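PDB 3NZ3: gram-positive cocci surface proteins LPxTG domain-containing protein from Streptococcus pneumoniae, which probably binds host mucin at the bacterial surface, this chain being the mucin-binding domain of a longer protein anchored to the cell wall. Local coordinates for residues A14-K20 with T46-T52; K20-I25 with T95-K101. All coordinates share one frame; numbering follows the deposited sequence.

Contact 1: residues A14-K20 with T46-T52; sequences ATSTETK and TLSRTKT
E18 and R49 face each other as a hydrogen-bonded pair of two antiparallel strands, and their side chains run side by side on the same face of the sheet. In R49, CB starts that face and CG, lodged between the backbone N and the carbonyl carbon (chi1 68°), comes within 4.2 Å of E18 CB. CD, the next link of the extended chain, lies 4.2 Å from E18 OE1, and CZ 3.3 Å from the same oxygen, which R49 NE and R49 NH2 both grip at 2.9 Å. That oxygen sits at the guanidinium edge, in its plane, while the carboxylate is turned 51° against it. NH2 meets OE1 on the syn side; NE comes from above the carboxylate plane. Long, oppositely charged residues suit this half-exposed surface, where Y62 adds a cation-pi contact to R49.

The ladder beneath is that of strands 14-30 and 39-53, central in the four-stranded sheet of this elongated Ig-like, all-beta domain. S16 with K51, E18 with R49 and K20 with L47 each exchange two backbone bonds. Beta-branched threonines, which favour extended backbone, fill much of the other face: T15 CG2 touches T50 CG2 at 3.6 Å, and T17 CG2 leans on S48 CB at 3.9 Å. At the far end, S16 OG rests against the aliphatic part of K51, 3.4 Å from K51 CD.

Contact 2: residues K20-I25 with T95-K101; sequences KTITRI and TSDSSDK. With SO4 (sulfate ion), chain C.
R24 and K101 form a parallel bridge, in which K101 N donates to T23 O and I25 N to K101 O (2.8 Å), just where the loop 95-101 turns into the edge strand. One step earlier D100 extends the pairing with its side chain: CG lies anti to the carbonyl carbon (chi1 -67°), and OD1 receives T23 N at 2.8 Å along a nearly straight N-H line (169°), from above the carboxylate plane. A short acidic residue suits this place, reaching a strand N-H that the loop backbone does not take up. A water joins the same OD1 to T21 O and T23 OG1. I22 lies against the carbonyls of T95 and S99, its CG2 4.2 Å from S98 CB, with V94 and L47 as apolar neighbours. The extended chain of K20 carries NZ to S96 O, 2.7 Å away and on a lone pair, at the type I turn T95-S98. A sulfate, probably from the crystallisation liquor, is held by S99 N and K101 NZ. Behind the bridge, R24 bends away to Q43 of strand 39-53 and E90 of strand 88-94, while W70 of strand 68-74 packs against R24 and K101.

How the contacts relate
Contacts 1 and 2 follow one another along strand 14-30, their centres about 17 Å apart, and share K20, whose backbone serves the first and whose side chain serves the second. Strand 39-53 flanks 14-30 on one side, and strand 101-107 joins on the other only after the loop 95-101. The two contacts also touch directly. T46 OG1 and T21 OG1 are 2.8 Å apart, a probable hydrogen bond, and L47 CD1 packs 3.9 Å from I22 CD1 and 3.4 Å from S96 N. The sulfate belongs to contact 2 and, as a likely crystallisation ion, does not identify a mucin site.

Contact 1: residues A14-K20 with T46-T52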
loop_
_atom_site.group_PDB
_atom_site.type_symbol
_atom_site.label_atom_id
_atom_site.label_comp_id
_atom_site.label_asym_id
_atom_site.label_seq_id
_atom_site.Cartn_x
_atom_site.Cartn_y
_atom_site.Cartn_z
ATOM N N ALA A 14 6.570 -22.988 22.749
ATOM C CA ALA A 14 6.834 -23.053 21.307
ATOM C C ALA A 14 6.662 -21.683 20.656
ATOM O O ALA A 14 5.606 -21.051 20.782
ATOM C CB ALA A 14 5.925 -24.082 20.639
ATOM N N THR A 15 7.711 -21.238 19.967
ATOM C CA THR A 15 7.728 -19.932 19.317
ATOM C C THR A 15 7.465 -20.088 17.815
ATOM O O THR A 15 8.017 -20.978 17.159
ATOM C CB THR A 15 9.077 -19.201 19.564
ATOM O OG1 THR A 15 9.208 -18.890 20.958
ATOM C CG2 THR A 15 9.171 -17.906 18.772
ATOM N N SER A 16 6.598 -19.231 17.291
ATOM C CA SER A 16 6.390 -19.119 15.855
ATOM C C SER A 16 6.144 -17.655 15.547
ATOM O O SER A 16 6.072 -16.823 16.465
ATOM C CB SER A 16 5.208 -19.985 15.401
ATOM O OG SER A 16 4.013 -19.630 16.075
ATOM N N THR A 17 6.007 -17.345 14.263
ATOM C CA THR A 17 5.810 -15.979 13.815
ATOM C C THR A 17 4.559 -15.905 12.958
ATOM O O THR A 17 4.336 -16.763 12.100
ATOM C CB THR A 17 7.034 -15.492 13.010
ATOM O OG1 THR A 17 8.222 -15.762 13.757
ATOM C CG2 THR A 17 6.953 -14.005 12.700
ATOM N N GLU A 18 3.735 -14.892 13.213
ATOM C CA GLU A 18 2.609 -14.584 12.341
ATOM C C GLU A 18 2.976 -13.384 11.476
ATOM O O GLU A 18 3.563 -12.416 11.965
ATOM C CB GLU A 18 1.342 -14.281 13.149
ATOM C CG GLU A 18 0.082 -14.122 12.290
ATOM C CD GLU A 18 -1.173 -13.774 13.093
ATOM O OE1 GLU A 18 -1.106 -13.739 14.347
ATOM O OE2 GLU A 18 -2.225 -13.538 12.455
ATOM N N THR A 19 2.642 -13.457 10.191
ATOM C CA THR A 19 2.844 -12.322 9.287
ATOM C C THR A 19 1.589 -12.035 8.493
ATOM O O THR A 19 0.799 -12.941 8.204
ATOM C CB THR A 19 4.001 -12.551 8.289
ATOM O OG1 THR A 19 3.729 -13.716 7.503
ATOM C CG2 THR A 19 5.336 -12.716 9.020
ATOM N N LYS A 20 1.408 -10.767 8.145
ATOM C CA LYS A 20 0.339 -10.369 7.242
ATOM C C LYS A 20 0.806 -9.218 6.361
ATOM O O LYS A 20 1.670 -8.439 6.757
ATOM C CB LYS A 20 -0.933 -9.998 8.012
ATOM C CG LYS A 20 -0.842 -8.775 8.885
ATOM C CD LYS A 20 -2.224 -8.504 9.483
ATOM C CE LYS A 20 -2.229 -7.277 10.351
ATOM N NZ LYS A 20 -3.615 -7.013 10.858
ATOM N N THR A 46 4.790 -6.121 4.747
ATOM C CA THR A 46 4.577 -7.358 5.492
ATOM C C THR A 46 5.002 -7.195 6.946
ATOM O O THR A 46 6.192 -7.097 7.259
ATOM C CB THR A 46 5.283 -8.557 4.801
ATOM O OG1 THR A 46 4.726 -8.726 3.493
ATOM C CG2 THR A 46 5.100 -9.865 5.589
ATOM N N LEU A 47 4.004 -7.150 7.823
ATOM C CA LEU A 47 4.224 -6.989 9.258
ATOM C C LEU A 47 4.282 -8.349 9.934
ATOM O O LEU A 47 3.799 -9.339 9.381
ATOM C CB LEU A 47 3.113 -6.136 9.877
ATOM C CG LEU A 47 2.870 -4.780 9.202
ATOM C CD1 LEU A 47 1.772 -4.043 9.913
ATOM C CD2 LEU A 47 4.145 -3.936 9.167
ATOM N N SER A 48 4.878 -8.395 11.124
ATOM C CA SER A 48 5.026 -9.652 11.847
ATOM C C SER A 48 4.860 -9.483 13.351
ATOM O O SER A 48 5.061 -8.399 13.895
ATOM C CB SER A 48 6.389 -10.288 11.565
ATOM O OG SER A 48 7.411 -9.621 12.296
ATOM N N ARG A 49 4.497 -10.575 14.011
ATOM C CA ARG A 49 4.507 -10.627 15.473
ATOM C C ARG A 49 4.863 -12.036 15.936
ATOM O O ARG A 49 4.631 -13.011 15.212
ATOM C CB ARG A 49 3.160 -10.172 16.054
ATOM C CG ARG A 49 1.995 -11.119 15.762
ATOM C CD ARG A 49 0.752 -10.734 16.552
ATOM N NE ARG A 49 -0.399 -11.552 16.168
ATOM C CZ ARG A 49 -1.611 -11.465 16.716
ATOM N NH1 ARG A 49 -1.848 -10.590 17.684
ATOM N NH2 ARG A 49 -2.587 -12.258 16.292
ATOM N N THR A 50 5.447 -12.138 17.130
ATOM C CA THR A 50 5.805 -13.438 17.685
ATOM C C THR A 50 4.587 -14.067 18.355
ATOM O O THR A 50 3.753 -13.366 18.933
ATOM C CB THR A 50 6.993 -13.335 18.673
ATOM O OG1 THR A 50 8.033 -12.570 18.066
ATOM C CG2 THR A 50 7.554 -14.705 18.994
ATOM N N LYS A 51 4.475 -15.385 18.229
ATOM C CA LYS A 51 3.423 -16.163 18.869
ATOM C C LYS A 51 4.117 -17.170 19.774
ATOM O O LYS A 51 5.005 -17.901 19.333
ATOM C CB LYS A 51 2.574 -16.897 17.830
ATOM C CG LYS A 51 1.449 -17.767 18.420
ATOM C CD LYS A 51 0.973 -18.804 17.409
ATOM C CE LYS A 51 -0.271 -19.545 17.896
ATOM N NZ LYS A 51 -0.855 -20.369 16.802
ATOM N N THR A 52 3.722 -17.187 21.042
ATOM C CA THR A 52 4.286 -18.117 22.018
ATOM C C THR A 52 3.146 -18.958 22.567
ATOM O O THR A 52 2.125 -18.422 23.003
ATOM C CB THR A 52 5.010 -17.369 23.161
ATOM O OG1 THR A 52 5.982 -16.477 22.605
ATOM C CG2 THR A 52 5.724 -18.341 24.092
#

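Contact 2: residues K20-I25 with T95-K101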
loop_
_atom_site.group_PDB
_atom_site.type_symbol
_atom_site.label_atom_id
_atom_site.label_comp_id
_atom_site.label_asym_id
_atom_site.label_seq_id
_atom_site.Cartn_x
_atom_site.Cartn_y
_atom_site.Cartn_z
ATOM N N LYS A 20 1.408 -10.767 8.145
ATOM C CA LYS A 20 0.339 -10.369 7.242
ATOM C C LYS A 20 0.806 -9.218 6.361
ATOM O O LYS A 20 1.670 -8.439 6.757
ATOM C CB LYS A 20 -0.933 -9.998 8.012
ATOM C CG LYS A 20 -0.842 -8.775 8.885
ATOM C CD LYS A 20 -2.224 -8.504 9.483
ATOM C CE LYS A 20 -2.229 -7.277 10.351
ATOM N NZ LYS A 20 -3.615 -7.013 10.858
ATOM N N THR A 21 0.235 -9.133 5.165
ATOM C CA THR A 21 0.632 -8.127 4.183
ATOM C C THR A 21 -0.510 -7.137 3.978
ATOM O O THR A 21 -1.672 -7.528 3.806
ATOM C CB THR A 21 1.065 -8.773 2.851
ATOM O OG1 THR A 21 2.098 -9.733 3.107
ATOM C CG2 THR A 21 1.593 -7.720 1.865
ATOM N N ILE A 22 -0.160 -5.856 4.034
ATOM C CA ILE A 22 -1.085 -4.756 3.786
ATOM C C ILE A 22 -0.532 -3.971 2.602
ATOM O O ILE A 22 0.643 -3.591 2.599
ATOM C CB ILE A 22 -1.239 -3.849 5.033
ATOM C CG1 ILE A 22 -1.600 -4.700 6.261
ATOM C CG2 ILE A 22 -2.314 -2.786 4.799
ATOM C CD1 ILE A 22 -1.361 -4.023 7.583
ATOM N N THR A 23 -1.375 -3.744 1.597
ATOM C CA THR A 23 -0.903 -3.250 0.305
ATOM C C THR A 23 -1.630 -1.982 -0.157
ATOM O O THR A 23 -2.857 -1.865 -0.030
ATOM C CB THR A 23 -1.030 -4.352 -0.781
ATOM O OG1 THR A 23 -0.423 -5.565 -0.316
ATOM C CG2 THR A 23 -0.349 -3.931 -2.086
ATOM N N ARG A 24 -0.858 -1.031 -0.678
ATOM C CA ARG A 24 -1.421 0.107 -1.385
ATOM C C ARG A 24 -1.141 -0.009 -2.877
ATOM O O ARG A 24 0.004 -0.222 -3.302
ATOM C CB ARG A 24 -0.878 1.435 -0.853
ATOM C CG ARG A 24 -1.456 2.657 -1.586
ATOM C CD ARG A 24 -1.134 3.962 -0.864
ATOM N NE ARG A 24 0.264 4.357 -1.025
ATOM C CZ ARG A 24 0.804 5.449 -0.490
ATOM N NH1 ARG A 24 0.064 6.277 0.246
ATOM N NH2 ARG A 24 2.087 5.720 -0.698
ATOM N N ILE A 25 -2.196 0.134 -3.667
ATOM C CA ILE A 25 -2.057 0.177 -5.118
ATOM C C ILE A 25 -2.399 1.566 -5.632
ATOM O O ILE A 25 -3.423 2.157 -5.252
ATOM C CB ILE A 25 -2.934 -0.888 -5.812
ATOM C CG1 ILE A 25 -2.546 -2.290 -5.316
ATOM C CG2 ILE A 25 -2.793 -0.797 -7.339
ATOM C CD1 ILE A 25 -3.511 -3.400 -5.716
ATOM N N THR A 95 0.417 0.149 9.937
ATOM C CA THR A 95 0.405 -0.606 11.192
ATOM C C THR A 95 -0.514 -1.798 11.000
ATOM O O THR A 95 -1.175 -1.906 9.968
ATOM C CB THR A 95 -0.105 0.239 12.385
ATOM O OG1 THR A 95 -1.516 0.465 12.248
ATOM C CG2 THR A 95 0.635 1.567 12.494
ATOM N N SER A 96 -0.574 -2.687 11.989
ATOM C CA SER A 96 -1.429 -3.870 11.887
ATOM C C SER A 96 -2.918 -3.531 11.771
ATOM O O SER A 96 -3.712 -4.369 11.355
ATOM C CB SER A 96 -1.196 -4.818 13.064
ATOM O OG SER A 96 -1.472 -4.176 14.299
ATOM N N ASP A 97 -3.283 -2.301 12.126
ATOM C CA ASP A 97 -4.666 -1.844 12.023
ATOM C C ASP A 97 -5.001 -1.242 10.653
ATOM O O ASP A 97 -6.177 -1.035 10.338
ATOM C CB ASP A 97 -4.984 -0.843 13.141
ATOM C CG ASP A 97 -4.872 -1.463 14.531
ATOM O OD1 ASP A 97 -5.390 -2.584 14.741
ATOM O OD2 ASP A 97 -4.250 -0.826 15.405
ATOM N N SER A 98 -3.972 -0.971 9.844
ATOM C CA SER A 98 -4.159 -0.406 8.501
ATOM C C SER A 98 -4.915 -1.366 7.578
ATOM O O SER A 98 -4.763 -2.587 7.677
ATOM C CB SER A 98 -2.810 -0.037 7.870
ATOM O OG SER A 98 -2.075 0.857 8.690
ATOM N N SER A 99 -5.741 -0.806 6.697
ATOM C CA SER A 99 -6.389 -1.584 5.640
ATOM C C SER A 99 -5.683 -1.345 4.302
ATOM O O SER A 99 -4.955 -0.361 4.152
ATOM C CB SER A 99 -7.878 -1.230 5.531
ATOM O OG SER A 99 -8.102 -0.125 4.663
ATOM N N ASP A 100 -5.890 -2.251 3.348
ATOM C CA ASP A 100 -5.398 -2.069 1.984
ATOM C C ASP A 100 -5.965 -0.773 1.418
ATOM O O ASP A 100 -7.071 -0.364 1.780
ATOM C CB ASP A 100 -5.812 -3.234 1.085
ATOM C CG ASP A 100 -5.145 -4.546 1.466
ATOM O OD1 ASP A 100 -4.060 -4.536 2.088
ATOM O OD2 ASP A 100 -5.708 -5.605 1.121
ATOM N N LYS A 101 -5.197 -0.118 0.555
ATOM C CA LYS A 101 -5.641 1.129 -0.056
ATOM C C LYS A 101 -5.448 1.092 -1.567
ATOM O O LYS A 101 -4.543 0.422 -2.079
ATOM C CB LYS A 101 -4.899 2.339 0.534
ATOM C CG LYS A 101 -5.185 2.638 1.997
ATOM C CD LYS A 101 -6.489 3.403 2.196
ATOM C CE LYS A 101 -6.675 3.804 3.658
ATOM N NZ LYS A 101 -5.563 4.673 4.183
HETATM S S SO4 C . -6.551 3.621 7.657
HETATM O O1 SO4 C . -6.521 2.179 7.444
HETATM O O2 SO4 C . -5.279 4.201 7.237
HETATM O O3 SO4 C . -7.637 4.203 6.873
HETATM O O4 SO4 C . -6.763 3.919 9.069
HETATM O O HOH W 1 -2.399 -6.993 1.028
HETATM O O HOH W 2 -4.739 -6.729 3.789
#